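Side-chain contacts in NADH:ubiquinone oxidoreductase, Na translocating, C subunit (Parabacteroides distasonis, PDB 3LWX), which is of unknown function here but is, by its name, the C subunit of a sodium-translocating oxidoreductase and has a domain of the FMN-binding family: residues R17-I20 and L21-I24; S103-D107 and K108-Y112. One frame throughout, in Å; residues are numbered along the deposited sequence. Where two conformers were deposited one is given.

Contact 1 of 2, residues R17-I20 and L21-I24; sequences RQQI and LRSI
Leu21 and Arg22 each give their backbone N-H to the carbonyl four residues back, Leu21 N to Arg17 O at 2.8 Å and Arg22 N to Gln18 O at 2.8 Å, so 17-22 forms the closing turns of helix 4-23, and the chain leaves the helical path by Ile24. Arg22 then folds back over the preceding turn. A bend at its third torsion (chi3 -65°) lays the guanidinium above Gln18 O and Gln19 CA, which lie under the rim of one face. NH2 reaches CG of Gln19 at 3.4 Å, with the Gln19 amide plane only 18° from that of the guanidinium, while NH1 touches CB of Gln18. A water in the guanidinium plane accepts from Arg22 NH1 and donates a weak bond to Gln18 OE1. The long polar chains of Gln18 and Arg22 suit this partly exposed side, and each has a stronger partner elsewhere: Asp115 forms a salt bridge with Arg22 NE, and Val28 O accepts from Gln18 NE2. Gln19, deeper in, gives NE2 to Asp15 one turn earlier. Leu21 lays CG 3.3 Å from Arg17 O and heads toward Val28 and Leu40 of helix 30-40, while on another side Ile20 packs on Tyr101 and Ile86 of the sheet. Ser23 turns OG back onto its own helix (chi1 81°) to donate to Ile20 O at 2.7 Å; Ser23 N bonds mainly to Gln19 O and only weakly to Ile20 O. Such a serine hydroxyl-to-carbonyl bond is familiar in buried helix positions, here at the C-terminal end of a helix packed between the antiparallel sheet and helix 30-40.

Contact 2 of 2, residues S103-D107 and K108-Y112; sequences SVDSD and KNTIY
Val104 and Ile111 form an antiparallel non-hydrogen-bonded pair, flanked by the backbone bonds Tyr112 N to Ser103 O (2.8 Å) and Asp105 N to Thr110 O (2.8 Å). A type I turn from Asp105 to Lys108, closed by Lys108 N to Asp105 O, reverses the chain.

Among side-chain bonds, Asp107 dominates. With CG set between the backbone N and the carbonyl carbon (chi1 69°), the Asp107 carboxylate leans over the loop: OD1 accepts Thr110 N at 2.9 Å on its syn side and Asn109 N from well above the plane, both from the same face, while OD2 takes Thr110 OG1 at 2.7 Å through its syn lone pair. Threonine suits this place because its hydroxyl adds a second bond to that of its backbone N-H. Water links OD2 to Asn109 ND2; Asn109 OD1 accepts from Phe144 N. Another water joins Asp105 OD2 to Ile111 O. Asp105 OD1 forms a salt bridge with Lys84, which also makes a cation-pi contact with Tyr112. Ser103 OG, at that ring's edge, bonds to Ser23 O.

Nonpolar contact is modest: Val104 CG1 meets Ile111 CG1 at 4.2 Å.

With three loop donors gripping both oxygens, Asp107 has its rotation fixed, and its negative charge is probably stabilised.

How the contacts relate
From the N terminus, the chain first reaches contact 1, which closes only successive turns at the end of helix 4-23. After helix 30-40 and the strands up to 82-92, it comes to contact 2, which closes the hairpin loop between strands 97-104 and 111-118, the latter an outermost strand of the sheet. The two are in series, neither nesting nor crossing, with centres about 15 Å apart. They nevertheless touch: Ser23 O and Ser103 OG, 2.7 Å apart, probably form a hydrogen bond, and Ile24 meets contact 2 twice, with CG2 against Ser103 OG and its backbone O against the Tyr112 ring. The helix end is thus joined to the loop end of the hairpin.

Contact 1 of 2, residues R17-I20 and L21-I24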
# COMPACT_ATOMS: atom_id res chain seq x y z
N ARG A 17 -2.81 4.81 10.52
CA ARG A 17 -4.12 5.19 10.01
C ARG A 17 -4.01 6.26 8.94
O ARG A 17 -4.68 6.17 7.91
CB ARG A 17 -5.03 5.73 11.12
CG ARG A 17 -5.44 4.71 12.16
CD ARG A 17 -6.45 5.29 13.14
NE ARG A 17 -6.83 4.31 14.16
CZ ARG A 17 -6.34 4.25 15.41
NH1 ARG A 17 -5.48 5.16 15.86
NH2 ARG A 17 -6.74 3.29 16.23
N GLN A 18 -3.15 7.26 9.17
CA GLN A 18 -2.93 8.31 8.17
C GLN A 18 -2.40 7.74 6.85
O GLN A 18 -2.82 8.19 5.78
CB GLN A 18 -1.98 9.40 8.67
CG GLN A 18 -2.53 10.30 9.73
CD GLN A 18 -1.44 11.21 10.25
OE1 GLN A 18 -0.52 10.77 10.92
NE2 GLN A 18 -1.52 12.48 9.92
N GLN A 19 -1.47 6.79 6.93
CA GLN A 19 -0.90 6.16 5.73
C GLN A 19 -1.98 5.42 4.93
O GLN A 19 -2.09 5.54 3.71
CB GLN A 19 0.21 5.20 6.12
CG GLN A 19 1.44 5.87 6.70
CD GLN A 19 2.37 4.86 7.34
OE1 GLN A 19 2.70 3.84 6.75
NE2 GLN A 19 2.79 5.15 8.56
N ILE A 20 -2.77 4.61 5.63
CA ILE A 20 -3.87 3.88 5.02
C ILE A 20 -4.86 4.87 4.39
O ILE A 20 -5.29 4.67 3.24
CB ILE A 20 -4.52 2.96 6.07
CG1 ILE A 20 -3.55 1.83 6.42
CG2 ILE A 20 -5.84 2.40 5.54
CD1 ILE A 20 -3.98 0.97 7.60
N LEU A 21 -5.22 5.91 5.13
CA LEU A 21 -6.13 6.91 4.58
C LEU A 21 -5.55 7.60 3.33
O LEU A 21 -6.27 7.83 2.35
CB LEU A 21 -6.51 7.93 5.65
CG LEU A 21 -7.47 7.39 6.72
CD1 LEU A 21 -7.51 8.35 7.90
CD2 LEU A 21 -8.85 7.14 6.14
N ARG A 22 -4.26 7.92 3.34
CA ARG A 22 -3.66 8.55 2.16
C ARG A 22 -3.78 7.65 0.94
O ARG A 22 -3.91 8.15 -0.18
CB ARG A 22 -2.21 8.97 2.38
CG ARG A 22 -2.06 10.16 3.33
CD ARG A 22 -0.66 10.75 3.28
NE ARG A 22 0.39 9.85 3.75
CZ ARG A 22 0.86 9.79 4.99
NH1 ARG A 22 0.38 10.54 5.97
NH2 ARG A 22 1.85 8.94 5.25
N SER A 23 -3.73 6.33 1.13
CA SER A 23 -3.87 5.41 0.00
C SER A 23 -5.27 5.40 -0.60
O SER A 23 -5.43 4.89 -1.72
CB SER A 23 -3.47 3.98 0.39
OG SER A 23 -4.48 3.27 1.06
N ILE A 24 -6.26 5.95 0.12
CA ILE A 24 -7.61 6.16 -0.41
C ILE A 24 -7.91 7.66 -0.54
O ILE A 24 -9.06 8.09 -0.50
CB ILE A 24 -8.72 5.38 0.35
CG1 ILE A 24 -8.75 5.73 1.85
CG2 ILE A 24 -8.53 3.89 0.09
CD1 ILE A 24 -10.02 5.24 2.56
O HOH W 1 1.48 10.19 8.73

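Contact 2 of 2, residues S103-D107 and K108-Y112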
# COMPACT_ATOMS: atom_id res chain seq x y z
N SER A 103 -4.45 0.96 -2.82
CA SER A 103 -5.86 0.60 -2.85
C SER A 103 -6.30 0.39 -4.29
O SER A 103 -5.81 1.05 -5.22
CB SER A 103 -6.74 1.66 -2.18
OG SER A 103 -6.78 2.86 -2.92
N VAL A 104 -7.27 -0.51 -4.46
CA VAL A 104 -7.89 -0.74 -5.74
C VAL A 104 -9.40 -0.56 -5.64
O VAL A 104 -10.02 -0.68 -4.57
CB VAL A 104 -7.57 -2.15 -6.32
CG1 VAL A 104 -6.08 -2.27 -6.65
CG2 VAL A 104 -7.99 -3.28 -5.39
N ASP A 105 -9.97 -0.25 -6.80
CA ASP A 105 -11.40 -0.12 -6.99
C ASP A 105 -12.10 -1.48 -6.81
O ASP A 105 -11.47 -2.52 -6.61
CB ASP A 105 -11.67 0.41 -8.39
CG ASP A 105 -11.25 1.86 -8.58
OD1 ASP A 105 -11.15 2.62 -7.60
OD2 ASP A 105 -11.04 2.24 -9.75
N SER A 106 -13.42 -1.47 -6.93
CA SER A 106 -14.20 -2.68 -6.70
C SER A 106 -13.91 -3.78 -7.71
O SER A 106 -14.20 -4.95 -7.44
CB SER A 106 -15.69 -2.35 -6.68
OG SER A 106 -16.12 -1.92 -7.95
N ASP A 107 -13.32 -3.43 -8.85
CA ASP A 107 -12.89 -4.43 -9.85
C ASP A 107 -11.64 -5.22 -9.41
O ASP A 107 -11.21 -6.12 -10.12
CB ASP A 107 -12.64 -3.80 -11.23
CG ASP A 107 -11.43 -2.87 -11.31
OD1 ASP A 107 -10.77 -2.59 -10.29
OD2 ASP A 107 -11.13 -2.43 -12.45
N LYS A 108 -11.06 -4.88 -8.26
CA LYS A 108 -9.89 -5.60 -7.74
C LYS A 108 -8.74 -5.58 -8.75
O LYS A 108 -7.97 -6.53 -8.86
CB LYS A 108 -10.26 -7.02 -7.25
CG LYS A 108 -11.19 -6.95 -6.04
CD LYS A 108 -11.36 -8.27 -5.32
CE LYS A 108 -12.02 -9.35 -6.14
NZ LYS A 108 -12.13 -10.61 -5.36
N ASN A 109 -8.58 -4.43 -9.42
CA ASN A 109 -7.58 -4.31 -10.47
C ASN A 109 -7.06 -2.88 -10.65
O ASN A 109 -5.85 -2.65 -10.68
CB ASN A 109 -8.16 -4.82 -11.81
CG ASN A 109 -7.09 -4.99 -12.89
OD1 ASN A 109 -5.90 -5.05 -12.58
ND2 ASN A 109 -7.51 -5.06 -14.15
N THR A 110 -7.99 -1.93 -10.78
CA THR A 110 -7.64 -0.55 -11.04
C THR A 110 -7.25 0.15 -9.75
O THR A 110 -8.01 0.17 -8.79
CB THR A 110 -8.81 0.19 -11.69
OG1 THR A 110 -9.25 -0.51 -12.85
CG2 THR A 110 -8.41 1.60 -12.07
N ILE A 111 -6.08 0.75 -9.73
CA ILE A 111 -5.58 1.43 -8.55
C ILE A 111 -6.34 2.72 -8.30
O ILE A 111 -6.52 3.55 -9.20
CB ILE A 111 -4.06 1.66 -8.65
CG1 ILE A 111 -3.34 0.30 -8.63
CG2 ILE A 111 -3.53 2.55 -7.51
CD1 ILE A 111 -1.94 0.29 -9.26
N TYR A 112 -6.76 2.91 -7.05
CA TYR A 112 -7.49 4.08 -6.59
C TYR A 112 -6.55 5.11 -5.92
O TYR A 112 -6.74 6.33 -6.06
CB TYR A 112 -8.61 3.63 -5.64
CG TYR A 112 -9.46 4.74 -5.09
CD1 TYR A 112 -10.24 5.54 -5.91
CD2 TYR A 112 -9.51 4.97 -3.73
CE1 TYR A 112 -11.04 6.56 -5.38
CE2 TYR A 112 -10.32 5.97 -3.18
CZ TYR A 112 -11.08 6.77 -4.01
OH TYR A 112 -11.88 7.77 -3.49
O HOH W 2 -9.20 4.34 -9.93
O HOH W 3 -10.48 -4.37 -14.42